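Local atomic coordinates of putative cytochrome P450 120 (Synechocystis sp., PDB entry 2VE3), a protein that probably works as a heme-dependent cytochrome P450 monooxygenase and binds retinoic acid. Residues 57-62 / 334-339; 137-142 / 437-442; 304-309 / 366-371; 202-207 / 244-249. All coordinates share one frame; numbering follows the deposited sequence.

Contact 1 of 4, residues 57-62 / 334-339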
loop_
_atom_site.group_PDB
_atom_site.type_symbol
_atom_site.label_atom_id
_atom_site.label_comp_id
_atom_site.label_asym_id
_atom_site.label_seq_id
_atom_site.Cartn_x
_atom_site.Cartn_y
_atom_site.Cartn_z
ATOM N N ILE A 57 19.911 -3.822 8.127
ATOM C CA ILE A 57 19.534 -3.729 9.540
ATOM C C ILE A 57 18.035 -3.459 9.627
ATOM O O ILE A 57 17.547 -2.498 9.052
ATOM C CB ILE A 57 20.342 -2.623 10.290
ATOM C CG1 ILE A 57 21.850 -2.872 10.138
ATOM C CG2 ILE A 57 19.942 -2.555 11.772
ATOM C CD1 ILE A 57 22.748 -1.881 10.878
ATOM N N PHE A 58 17.310 -4.339 10.313
ATOM C CA PHE A 58 15.882 -4.151 10.564
ATOM C C PHE A 58 15.653 -3.440 11.911
ATOM O O PHE A 58 16.146 -3.878 12.954
ATOM C CB PHE A 58 15.161 -5.499 10.571
ATOM C CG PHE A 58 14.818 -6.046 9.191
ATOM C CD1 PHE A 58 13.513 -6.428 8.897
ATOM C CD2 PHE A 58 15.796 -6.217 8.212
ATOM C CE1 PHE A 58 13.178 -6.951 7.641
ATOM C CE2 PHE A 58 15.469 -6.741 6.961
ATOM C CZ PHE A 58 14.163 -7.110 6.681
ATOM N N ILE A 59 14.889 -2.354 11.864
ATOM C CA ILE A 59 14.499 -1.581 13.041
ATOM C C ILE A 59 12.981 -1.396 13.056
ATOM O O ILE A 59 12.319 -1.564 12.014
ATOM C CB ILE A 59 15.171 -0.183 13.054
ATOM C CG1 ILE A 59 14.737 0.655 11.827
ATOM C CG2 ILE A 59 16.682 -0.323 13.174
ATOM C CD1 ILE A 59 15.208 2.109 11.825
ATOM N N SER A 60 12.437 -1.062 14.231
ATOM C CA SER A 60 11.003 -0.712 14.386
ATOM C C SER A 60 10.693 0.102 15.661
ATOM O O SER A 60 11.550 0.305 16.515
ATOM C CB SER A 60 10.125 -1.970 14.325
ATOM O OG SER A 60 10.374 -2.805 15.436
ATOM N N GLY A 61 9.451 0.565 15.784
ATOM C CA GLY A 61 9.064 1.376 16.928
ATOM C C GLY A 61 9.234 2.855 16.669
ATOM O O GLY A 61 9.935 3.258 15.737
ATOM N N ALA A 62 8.591 3.664 17.516
ATOM C CA ALA A 62 8.547 5.119 17.351
ATOM C C ALA A 62 9.940 5.760 17.210
ATOM O O ALA A 62 10.178 6.576 16.320
ATOM C CB ALA A 62 7.772 5.755 18.504
ATOM N N PHE A 334 24.546 0.865 18.440
ATOM C CA PHE A 334 25.090 0.107 17.299
ATOM C C PHE A 334 25.657 0.988 16.186
ATOM O O PHE A 334 25.145 2.066 15.915
ATOM C CB PHE A 334 24.031 -0.827 16.708
ATOM C CG PHE A 334 23.636 -1.952 17.616
ATOM C CD1 PHE A 334 24.523 -2.989 17.889
ATOM C CD2 PHE A 334 22.370 -1.981 18.189
ATOM C CE1 PHE A 334 24.152 -4.040 18.719
ATOM C CE2 PHE A 334 21.988 -3.018 19.021
ATOM C CZ PHE A 334 22.877 -4.054 19.288
ATOM N N HIS A 335 26.729 0.515 15.558
ATOM C CA HIS A 335 27.253 1.124 14.343
ATOM C C HIS A 335 26.335 0.735 13.177
ATOM O O HIS A 335 26.104 -0.446 12.940
ATOM C CB HIS A 335 28.690 0.637 14.111
ATOM C CG HIS A 335 29.340 1.188 12.882
ATOM N ND1 HIS A 335 30.227 0.454 12.124
ATOM C CD2 HIS A 335 29.242 2.397 12.279
ATOM C CE1 HIS A 335 30.645 1.184 11.105
ATOM N NE2 HIS A 335 30.058 2.364 11.171
ATOM N N PHE A 336 25.755 1.741 12.517
ATOM C CA PHE A 336 24.995 1.559 11.275
ATOM C C PHE A 336 25.937 1.977 10.137
ATOM O O PHE A 336 26.063 3.168 9.839
ATOM C CB PHE A 336 23.713 2.422 11.271
ATOM C CG PHE A 336 22.551 1.831 12.051
ATOM C CD1 PHE A 336 21.315 1.642 11.443
ATOM C CD2 PHE A 336 22.686 1.485 13.401
ATOM C CE1 PHE A 336 20.229 1.115 12.161
ATOM C CE2 PHE A 336 21.616 0.950 14.119
ATOM C CZ PHE A 336 20.383 0.776 13.501
ATOM N N PRO A 337 26.635 1.002 9.528
ATOM C CA PRO A 337 27.714 1.305 8.570
ATOM C C PRO A 337 27.261 1.889 7.231
ATOM O O PRO A 337 26.269 1.448 6.645
ATOM C CB PRO A 337 28.391 -0.053 8.367
ATOM C CG PRO A 337 27.856 -0.947 9.505
ATOM C CD PRO A 337 26.483 -0.446 9.738
ATOM N N LYS A 338 28.000 2.890 6.758
ATOM C CA LYS A 338 27.771 3.488 5.440
ATOM C C LYS A 338 27.615 2.430 4.332
ATOM O O LYS A 338 28.416 1.495 4.233
ATOM C CB LYS A 338 28.910 4.469 5.121
ATOM C CG LYS A 338 28.940 4.954 3.686
ATOM C CD LYS A 338 29.772 6.203 3.539
ATOM C CE LYS A 338 29.799 6.654 2.097
ATOM N NZ LYS A 338 30.499 5.651 1.235
ATOM N N GLY A 339 26.571 2.569 3.514
ATOM C CA GLY A 339 26.368 1.670 2.374
ATOM C C GLY A 339 25.561 0.417 2.679
ATOM O O GLY A 339 25.119 -0.297 1.766
#
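I57 lies over the F336 ring in a CH-pi contact, its CD1 3.9 Å from the ring centroid and 14° off the ring normal. The other branch of the same isoleucine, CG2, comes down by the rim at 3.7 Å from F336 CE1, so that both ends of the side chain rest on one aromatic. I59 arrives at the edge instead, near the ring plane, with CG2 3.9 Å from F336 CZ. With chi1 at 62°, I59 turns CG1 between its backbone N and carbonyl carbon, while CG2 is the branch that meets the ring. This is the tight, buried part. Toward P337 the packing thins: CD1 of I57 reaches P337 CD at 4.2 Å, and beyond it K338 is exposed. H335 points away from strand 54-59, and its NE2 is hydrogen-bonded to D328. F58, pointing away from the hairpin, touches retinoic acid. The two strands are not bonded to each other; they belong to different sheets, the hairpin 329-331/334-336 resting by F336 on the larger mixed sheet of the P450 fold. There 54-59 runs between strands 47-51 and 341-345, and F336 packs against V342 of the latter and meets F67 of helix 62-68 edge-to-face.

Contact 2 of 4, residues 137-142 / 437-442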
loop_
_atom_site.group_PDB
_atom_site.type_symbol
_atom_site.label_atom_id
_atom_site.label_comp_id
_atom_site.label_asym_id
_atom_site.label_seq_id
_atom_site.Cartn_x
_atom_site.Cartn_y
_atom_site.Cartn_z
ATOM N N LYS A 137 -26.041 -10.934 -5.035
ATOM C CA LYS A 137 -26.809 -11.951 -5.769
ATOM C C LYS A 137 -26.284 -13.357 -5.539
ATOM O O LYS A 137 -27.062 -14.309 -5.503
ATOM C CB LYS A 137 -26.792 -11.682 -7.273
ATOM C CG LYS A 137 -27.682 -10.548 -7.738
ATOM C CD LYS A 137 -27.704 -10.493 -9.254
ATOM C CE LYS A 137 -27.785 -9.056 -9.756
ATOM N NZ LYS A 137 -27.776 -8.985 -11.245
ATOM N N ALA A 138 -24.964 -13.487 -5.395
ATOM C CA ALA A 138 -24.318 -14.799 -5.242
ATOM C C ALA A 138 -24.648 -15.461 -3.910
ATOM O O ALA A 138 -25.170 -14.812 -2.998
ATOM C CB ALA A 138 -22.792 -14.670 -5.406
ATOM N N ASN A 139 -24.352 -16.755 -3.800
ATOM C CA ASN A 139 -24.435 -17.430 -2.510
ATOM C C ASN A 139 -23.148 -17.133 -1.736
ATOM O O ASN A 139 -22.985 -16.027 -1.213
ATOM C CB ASN A 139 -24.683 -18.942 -2.677
ATOM C CG ASN A 139 -25.189 -19.606 -1.393
ATOM O OD1 ASN A 139 -25.940 -19.004 -0.615
ATOM N ND2 ASN A 139 -24.788 -20.861 -1.178
ATOM N N GLU A 140 -22.234 -18.096 -1.677
ATOM C CA GLU A 140 -20.888 -17.849 -1.178
ATOM C C GLU A 140 -20.079 -16.981 -2.155
ATOM O O GLU A 140 -20.086 -17.218 -3.372
ATOM C CB GLU A 140 -20.180 -19.175 -0.920
ATOM C CG GLU A 140 -18.685 -19.061 -0.613
ATOM C CD GLU A 140 -18.076 -20.373 -0.156
ATOM O OE1 GLU A 140 -18.792 -21.398 -0.128
ATOM O OE2 GLU A 140 -16.885 -20.383 0.197
ATOM N N VAL A 141 -19.409 -15.960 -1.619
ATOM C CA VAL A 141 -18.419 -15.201 -2.387
ATOM C C VAL A 141 -17.009 -15.518 -1.885
ATOM O O VAL A 141 -16.722 -15.369 -0.701
ATOM C CB VAL A 141 -18.684 -13.679 -2.348
ATOM C CG1 VAL A 141 -17.671 -12.920 -3.228
ATOM C CG2 VAL A 141 -20.103 -13.377 -2.804
ATOM N N ILE A 142 -16.149 -16.000 -2.783
ATOM C CA ILE A 142 -14.704 -16.086 -2.506
ATOM C C ILE A 142 -14.137 -14.673 -2.704
ATOM O O ILE A 142 -13.794 -14.291 -3.830
ATOM C CB ILE A 142 -14.001 -17.126 -3.424
ATOM C CG1 ILE A 142 -14.674 -18.496 -3.275
ATOM C CG2 ILE A 142 -12.492 -17.190 -3.136
ATOM C CD1 ILE A 142 -14.087 -19.604 -4.185
ATOM N N ARG A 437 -13.784 -16.372 2.377
ATOM C CA ARG A 437 -15.062 -16.921 1.953
ATOM C C ARG A 437 -16.156 -16.335 2.825
ATOM O O ARG A 437 -16.100 -16.436 4.050
ATOM C CB ARG A 437 -15.053 -18.446 2.056
ATOM C CG ARG A 437 -13.947 -19.094 1.242
ATOM C CD ARG A 437 -13.967 -20.621 1.342
ATOM N NE ARG A 437 -13.085 -21.191 0.322
ATOM C CZ ARG A 437 -13.426 -21.352 -0.957
ATOM N NH1 ARG A 437 -14.638 -21.005 -1.373
ATOM N NH2 ARG A 437 -12.553 -21.864 -1.823
ATOM N N VAL A 438 -17.140 -15.715 2.181
ATOM C CA VAL A 438 -18.225 -14.995 2.868
ATOM C C VAL A 438 -19.593 -15.295 2.256
ATOM O O VAL A 438 -19.678 -15.821 1.152
ATOM C CB VAL A 438 -18.004 -13.458 2.823
ATOM C CG1 VAL A 438 -16.704 -13.078 3.524
ATOM C CG2 VAL A 438 -18.031 -12.934 1.368
ATOM N N LYS A 439 -20.651 -14.992 3.000
ATOM C CA LYS A 439 -21.984 -14.818 2.438
ATOM C C LYS A 439 -22.401 -13.426 2.851
ATOM O O LYS A 439 -22.236 -13.060 4.018
ATOM C CB LYS A 439 -22.973 -15.840 3.011
ATOM C CG LYS A 439 -23.116 -17.101 2.166
ATOM C CD LYS A 439 -23.641 -18.269 2.983
ATOM C CE LYS A 439 -23.352 -19.597 2.284
ATOM N NZ LYS A 439 -23.580 -20.727 3.220
ATOM N N LEU A 440 -22.909 -12.642 1.902
ATOM C CA LEU A 440 -23.494 -11.347 2.230
ATOM C C LEU A 440 -24.998 -11.506 2.460
ATOM O O LEU A 440 -25.676 -12.231 1.728
ATOM C CB LEU A 440 -23.223 -10.305 1.132
ATOM C CG LEU A 440 -21.803 -9.995 0.614
ATOM C CD1 LEU A 440 -21.807 -8.677 -0.166
ATOM C CD2 LEU A 440 -20.738 -9.948 1.692
ATOM N N HIS A 441 -25.518 -10.842 3.482
ATOM C CA HIS A 441 -26.957 -10.821 3.707
ATOM C C HIS A 441 -27.446 -9.401 3.495
ATOM O O HIS A 441 -26.997 -8.479 4.182
ATOM C CB HIS A 441 -27.321 -11.289 5.120
ATOM C CG HIS A 441 -26.277 -12.135 5.777
ATOM N ND1 HIS A 441 -25.598 -11.726 6.906
ATOM C CD2 HIS A 441 -25.800 -13.368 5.476
ATOM C CE1 HIS A 441 -24.739 -12.663 7.264
ATOM N NE2 HIS A 441 -24.839 -13.669 6.411
ATOM N N SER A 442 -28.369 -9.234 2.547
ATOM C CA SER A 442 -28.942 -7.925 2.203
ATOM C C SER A 442 -29.826 -7.339 3.305
ATOM O O SER A 442 -30.573 -8.064 3.977
ATOM C CB SER A 442 -29.738 -8.016 0.893
ATOM O OG SER A 442 -30.282 -6.753 0.534
HETATM O O HOH W 1 -23.308 -13.425 -1.214
#
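R437 keeps CG beside its own backbone N (chi1 -58°) and runs extended as far as NE, whereas E140 sends CG anti to its backbone N (chi1 170°) and stays extended to the carboxylate; the two chains therefore cross obliquely and meet in a salt bridge. The setting is the small antiparallel sheet, usually called beta-3 in P450s, in which the C-terminal strand 437-442 lies between 140-142 and 412-416. R437 NH1 donates to E140 OE2 at 2.8 Å, with the oxygen close to the guanidinium plane but approached from above the carboxylate plane, the two planes being nearly perpendicular. I142 runs alongside the arginine, its CD1 3.6 Å from NH2. A leucine in place of R437 would probably leave the E140 carboxylate without its cationic partner and I142 without the guanidinium beside it. On the other face of the sheet, V141 and V438 form a hydrogen-bonded pair, bound both ways through their backbones; V141 CB packs on V438 CG2 at 3.8 Å, and this buried side is completed by W135 of helix 121-137 and W143 of helix 143-159. K439 lies beside N139, its CE 3.9 Å from OD1, in a looser, more exposed part. There the strands part, and a water accepts from L440 N at 3.2 Å and lies 2.6 Å from N139 O, to which it probably donates. V438 O serves two neighbours: it takes the V141 N-H at 2.8 Å and has the CA of E140 at 3.3 Å in a CA-H...O contact.

Contact 3 of 4, residues 304-309 / 366-371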
loop_
_atom_site.group_PDB
_atom_site.type_symbol
_atom_site.label_atom_id
_atom_site.label_comp_id
_atom_site.label_asym_id
_atom_site.label_seq_id
_atom_site.Cartn_x
_atom_site.Cartn_y
_atom_site.Cartn_z
ATOM N N LEU A 304 -16.101 5.997 11.795
ATOM C CA LEU A 304 -15.553 5.181 10.706
ATOM C C LEU A 304 -14.079 5.534 10.498
ATOM O O LEU A 304 -13.240 4.640 10.328
ATOM C CB LEU A 304 -16.355 5.348 9.407
ATOM C CG LEU A 304 -15.847 4.622 8.156
ATOM C CD1 LEU A 304 -15.769 3.100 8.367
ATOM C CD2 LEU A 304 -16.689 4.926 6.936
ATOM N N ASP A 305 -13.770 6.832 10.542
ATOM C CA ASP A 305 -12.386 7.296 10.560
ATOM C C ASP A 305 -11.504 6.501 11.530
ATOM O O ASP A 305 -10.407 6.076 11.154
ATOM C CB ASP A 305 -12.305 8.781 10.918
ATOM C CG ASP A 305 -12.600 9.698 9.746
ATOM O OD1 ASP A 305 -12.823 9.231 8.605
ATOM O OD2 ASP A 305 -12.617 10.919 9.983
ATOM N N GLN A 306 -11.976 6.331 12.775
ATOM C CA GLN A 306 -11.257 5.550 13.802
ATOM C C GLN A 306 -11.046 4.072 13.442
ATOM O O GLN A 306 -9.975 3.514 13.665
ATOM C CB GLN A 306 -12.010 5.596 15.120
ATOM C CG GLN A 306 -11.909 6.921 15.869
ATOM C CD GLN A 306 -12.601 6.842 17.219
ATOM O OE1 GLN A 306 -12.443 5.863 17.969
ATOM N NE2 GLN A 306 -13.384 7.868 17.530
ATOM N N VAL A 307 -12.100 3.439 12.942
ATOM C CA VAL A 307 -12.059 2.022 12.537
ATOM C C VAL A 307 -10.990 1.829 11.449
ATOM O O VAL A 307 -10.213 0.855 11.465
ATOM C CB VAL A 307 -13.456 1.584 12.050
ATOM C CG1 VAL A 307 -13.424 0.197 11.419
ATOM C CG2 VAL A 307 -14.446 1.641 13.194
ATOM N N LEU A 308 -10.936 2.772 10.517
ATOM C CA LEU A 308 -10.039 2.645 9.379
ATOM C C LEU A 308 -8.576 2.883 9.775
ATOM O O LEU A 308 -7.700 2.154 9.315
ATOM C CB LEU A 308 -10.521 3.500 8.197
ATOM C CG LEU A 308 -11.878 3.122 7.599
ATOM C CD1 LEU A 308 -12.313 4.137 6.534
ATOM C CD2 LEU A 308 -11.891 1.700 7.013
ATOM N N GLN A 309 -8.329 3.828 10.690
ATOM C CA GLN A 309 -7.015 3.948 11.341
ATOM C C GLN A 309 -6.567 2.629 11.998
ATOM O O GLN A 309 -5.392 2.253 11.926
ATOM C CB GLN A 309 -7.013 5.057 12.421
ATOM C CG GLN A 309 -7.135 6.537 11.915
ATOM C CD GLN A 309 -5.869 7.053 11.259
ATOM O OE1 GLN A 309 -5.517 6.652 10.142
ATOM N NE2 GLN A 309 -5.182 7.958 11.938
ATOM N N ARG A 366 -8.706 3.218 20.343
ATOM C CA ARG A 366 -7.348 3.730 20.495
ATOM C C ARG A 366 -7.232 5.096 19.821
ATOM O O ARG A 366 -6.404 5.919 20.211
ATOM C CB ARG A 366 -6.305 2.771 19.891
ATOM C CG ARG A 366 -6.331 1.322 20.364
ATOM C CD ARG A 366 -5.342 0.488 19.513
ATOM N NE ARG A 366 -5.465 -0.965 19.677
ATOM C CZ ARG A 366 -4.885 -1.680 20.638
ATOM N NH1 ARG A 366 -4.157 -1.085 21.570
ATOM N NH2 ARG A 366 -5.052 -2.997 20.689
ATOM N N PHE A 367 -8.063 5.330 18.808
ATOM C CA PHE A 367 -7.989 6.560 18.011
ATOM C C PHE A 367 -9.072 7.597 18.377
ATOM O O PHE A 367 -9.150 8.676 17.768
ATOM C CB PHE A 367 -7.945 6.221 16.506
ATOM C CG PHE A 367 -6.747 5.386 16.133
ATOM C CD1 PHE A 367 -5.528 5.997 15.834
ATOM C CD2 PHE A 367 -6.814 3.996 16.167
ATOM C CE1 PHE A 367 -4.412 5.247 15.542
ATOM C CE2 PHE A 367 -5.701 3.237 15.877
ATOM C CZ PHE A 367 -4.488 3.873 15.563
ATOM N N THR A 368 -9.890 7.243 19.370
ATOM C CA THR A 368 -10.857 8.145 20.014
ATOM C C THR A 368 -10.054 9.240 20.684
ATOM O O THR A 368 -9.059 8.927 21.333
ATOM C CB THR A 368 -11.681 7.385 21.107
ATOM O OG1 THR A 368 -12.569 6.459 20.482
ATOM C CG2 THR A 368 -12.510 8.333 21.990
ATOM N N PRO A 369 -10.474 10.520 20.528
ATOM C CA PRO A 369 -9.899 11.733 21.108
ATOM C C PRO A 369 -8.856 11.612 22.250
ATOM O O PRO A 369 -7.762 12.183 22.125
ATOM C CB PRO A 369 -11.151 12.485 21.555
ATOM C CG PRO A 369 -12.194 12.102 20.470
ATOM C CD PRO A 369 -11.656 10.893 19.728
ATOM N N ASP A 370 -9.167 10.899 23.333
ATOM C CA ASP A 370 -8.195 10.770 24.436
ATOM C C ASP A 370 -7.558 9.391 24.565
ATOM O O ASP A 370 -6.879 9.105 25.566
ATOM C CB ASP A 370 -8.832 11.145 25.773
ATOM C CG ASP A 370 -9.051 12.623 25.913
ATOM O OD1 ASP A 370 -8.139 13.301 26.450
ATOM O OD2 ASP A 370 -10.132 13.100 25.484
ATOM N N GLY A 371 -7.781 8.545 23.559
ATOM C CA GLY A 371 -7.354 7.152 23.590
ATOM C C GLY A 371 -5.852 6.974 23.550
ATOM O O GLY A 371 -5.109 7.915 23.267
#
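Q306 and F367 bring their CA atoms within 5.4 Å of each other where helix 302-314 passes a loop that has no regular helix or strand at this point. The loop turns tightly just past the contact, G371 N donating to T368 O at 2.6 Å, while the helix keeps its ordinary backbone bonds. F367 points at the helix and lays one ring face against Q309: CB of the glutamine stands over the ring centre, 3.7 Å from the centroid and 10° off the normal, in a CH-pi contact. The Q309 chain bends at chi2 (-73°), which turns its amide away from the ring, and OE1 is hydrogen-bonded to R398. Q306 extends its chain one turn earlier, with CG 4.1 Å from F367 CB and the amide end beside T368 and P369. The amide comes close to the T368 hydroxyl, which is also weakly hydrogen-bonded to E365. Cutting Q306 back to alanine would probably open a gap against F367 CB and take away the amide next to the T368 hydroxyl. Around this surface patch, F367 also touches E310 and R313 and meets the ring of H381. R366, just before it, forms a salt bridge with E310. Together E310, R313 and R366 make up the E-R-R triad of cytochromes P450, in which the ExxR motif of the K helix joins the arginine of the loop before the heme-binding cysteine.

Contact 4 of 4, residues 202-207 / 244-249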
loop_
_atom_site.group_PDB
_atom_site.type_symbol
_atom_site.label_atom_id
_atom_site.label_comp_id
_atom_site.label_asym_id
_atom_site.label_seq_id
_atom_site.Cartn_x
_atom_site.Cartn_y
_atom_site.Cartn_z
ATOM N N LEU A 202 4.659 -5.979 -21.769
ATOM C CA LEU A 202 3.330 -5.958 -22.370
ATOM C C LEU A 202 2.494 -4.787 -21.870
ATOM O O LEU A 202 1.773 -4.169 -22.650
ATOM C CB LEU A 202 2.608 -7.287 -22.124
ATOM C CG LEU A 202 3.168 -8.521 -22.844
ATOM C CD1 LEU A 202 2.614 -9.808 -22.218
ATOM C CD2 LEU A 202 2.876 -8.491 -24.337
ATOM N N LEU A 203 2.596 -4.479 -20.576
ATOM C CA LEU A 203 1.856 -3.358 -20.000
ATOM C C LEU A 203 2.353 -2.009 -20.498
ATOM O O LEU A 203 1.544 -1.130 -20.775
ATOM C CB LEU A 203 1.888 -3.383 -18.460
ATOM C CG LEU A 203 1.128 -4.515 -17.759
ATOM C CD1 LEU A 203 1.667 -4.749 -16.365
ATOM C CD2 LEU A 203 -0.366 -4.222 -17.737
ATOM N N LEU A 204 3.673 -1.830 -20.595
ATOM C CA LEU A 204 4.229 -0.556 -21.075
ATOM C C LEU A 204 3.823 -0.311 -22.534
ATOM O O LEU A 204 3.460 0.810 -22.900
ATOM C CB LEU A 204 5.758 -0.531 -20.936
ATOM C CG LEU A 204 6.407 -0.489 -19.549
ATOM C CD1 LEU A 204 7.914 -0.677 -19.708
ATOM C CD2 LEU A 204 6.114 0.820 -18.834
ATOM N N ALA A 205 3.854 -1.369 -23.348
ATOM C CA ALA A 205 3.485 -1.277 -24.757
ATOM C C ALA A 205 2.042 -0.814 -24.915
ATOM O O ALA A 205 1.743 -0.031 -25.804
ATOM C CB ALA A 205 3.723 -2.613 -25.472
ATOM N N GLU A 206 1.160 -1.285 -24.035
ATOM C CA GLU A 206 -0.236 -0.837 -23.983
ATOM C C GLU A 206 -0.402 0.585 -23.480
ATOM O O GLU A 206 -1.200 1.345 -24.022
ATOM C CB GLU A 206 -1.078 -1.767 -23.098
ATOM C CG GLU A 206 -1.355 -3.100 -23.730
ATOM C CD GLU A 206 -2.021 -2.947 -25.086
ATOM O OE1 GLU A 206 -3.210 -2.546 -25.112
ATOM O OE2 GLU A 206 -1.345 -3.214 -26.114
ATOM N N LEU A 207 0.319 0.923 -22.412
ATOM C CA LEU A 207 0.213 2.251 -21.818
ATOM C C LEU A 207 0.748 3.305 -22.796
ATOM O O LEU A 207 0.209 4.407 -22.857
ATOM C CB LEU A 207 0.924 2.338 -20.456
ATOM C CG LEU A 207 0.755 1.278 -19.356
ATOM C CD1 LEU A 207 1.554 1.692 -18.125
ATOM C CD2 LEU A 207 -0.703 0.964 -18.983
ATOM N N LEU A 244 6.541 8.939 -18.309
ATOM C CA LEU A 244 5.072 8.896 -18.290
ATOM C C LEU A 244 4.537 7.487 -18.047
ATOM O O LEU A 244 3.613 7.290 -17.256
ATOM C CB LEU A 244 4.507 9.411 -19.612
ATOM C CG LEU A 244 4.531 10.912 -19.932
ATOM C CD1 LEU A 244 4.124 11.183 -21.396
ATOM C CD2 LEU A 244 3.630 11.656 -18.979
ATOM N N LYS A 245 5.117 6.513 -18.746
ATOM C CA LYS A 245 4.700 5.127 -18.619
ATOM C C LYS A 245 5.075 4.504 -17.266
ATOM O O LYS A 245 4.276 3.783 -16.687
ATOM C CB LYS A 245 5.249 4.316 -19.779
ATOM C CG LYS A 245 4.908 4.921 -21.141
ATOM C CD LYS A 245 5.144 3.961 -22.281
ATOM C CE LYS A 245 6.563 3.487 -22.379
ATOM N NZ LYS A 245 6.664 2.569 -23.548
ATOM N N ASP A 246 6.288 4.780 -16.783
ATOM C CA ASP A 246 6.740 4.321 -15.462
ATOM C C ASP A 246 5.905 4.929 -14.332
ATOM O O ASP A 246 5.615 4.256 -13.341
ATOM C CB ASP A 246 8.220 4.646 -15.244
ATOM C CG ASP A 246 9.157 3.539 -15.739
ATOM O OD1 ASP A 246 8.676 2.574 -16.372
ATOM O OD2 ASP A 246 10.382 3.629 -15.485
ATOM N N GLN A 247 5.519 6.196 -14.491
ATOM C CA GLN A 247 4.727 6.896 -13.473
ATOM C C GLN A 247 3.281 6.376 -13.352
ATOM O O GLN A 247 2.792 6.212 -12.237
ATOM C CB GLN A 247 4.771 8.430 -13.658
ATOM C CG GLN A 247 6.177 9.089 -13.524
ATOM C CD GLN A 247 6.782 9.043 -12.113
ATOM O OE1 GLN A 247 6.298 8.336 -11.218
ATOM N NE2 GLN A 247 7.843 9.806 -11.912
ATOM N N ILE A 248 2.598 6.120 -14.477
ATOM C CA ILE A 248 1.250 5.548 -14.398
ATOM C C ILE A 248 1.279 4.107 -13.966
ATOM O O ILE A 248 0.394 3.674 -13.259
ATOM C CB ILE A 248 0.381 5.641 -15.702
ATOM C CG1 ILE A 248 1.248 5.608 -16.961
ATOM C CG2 ILE A 248 -0.562 6.833 -15.614
ATOM C CD1 ILE A 248 0.455 5.584 -18.293
ATOM N N LEU A 249 2.283 3.354 -14.403
ATOM C CA LEU A 249 2.391 1.967 -13.967
ATOM C C LEU A 249 2.467 1.905 -12.428
ATOM O O LEU A 249 1.874 1.018 -11.826
ATOM C CB LEU A 249 3.603 1.283 -14.603
ATOM C CG LEU A 249 3.877 -0.204 -14.369
ATOM C CD1 LEU A 249 2.806 -1.071 -15.006
ATOM C CD2 LEU A 249 5.260 -0.579 -14.936
#
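D246 supplies the flat group of this contact, a carboxylate whose OD1 has the methyl L204 CD2 beside it at 4.0 Å; the same oxygen forms a salt bridge with R200, and OD2 accepts from the backbone N of N91. This is the crossing of helix 192-215 over helix 241-272, the G helix and the long central helix of the P450 fold, whose axes here pass 9.8 Å apart at 112°. The interface is mainly aliphatic. L204 pushes CD2 against K245 CB at 3.7 Å, the two side chains crossing at about a right angle. L207 and I248 slide past each other in opposite directions, with L207 CB 3.9 Å from I248 CD1, and the CD1 methyl of L207 also reaches L249 CB. L249 sets CG anti to its backbone N (chi1 -176°) and meets L203 from across, CD1 to CD1 at 4.1 Å. F174 of helix 170-181 touches both of these leucines and so continues the hydrophobic layer. Two charged side chains flank the aliphatic cluster: K245 bends at chi3 (-59°) and passes the L204 carbonyl, its NZ held in a salt bridge by E208, so that K245 and D246 are each paired with a residue of helix 192-215. In passing, the methylene CD of K245 comes to 3.6 Å from the carbonyl oxygen of L204.

How the contacts relate
From the N terminus, contact 1 opens first of the four, at strand 54-59, and closes a long loop at 334-339, setting the hairpin 329-331/334-336 on the mixed sheet. Contact 2 starts inside that loop and crosses it, joining the strand between helices 121-137 and 143-159 to the C-terminal strand. Contact 4, a short, local closure of helix 192-215 to helix 241-272, falls within both. Contact 3 joins helix 302-314 to the loop before helix 394-411; it crosses contact 1 yet stays inside contact 2. Contacts 1 and 2, about 46 Å apart between centres, lie on opposite sides of the chain's centre; contacts 3 and 4 do so too, about 38 Å apart. None touches another.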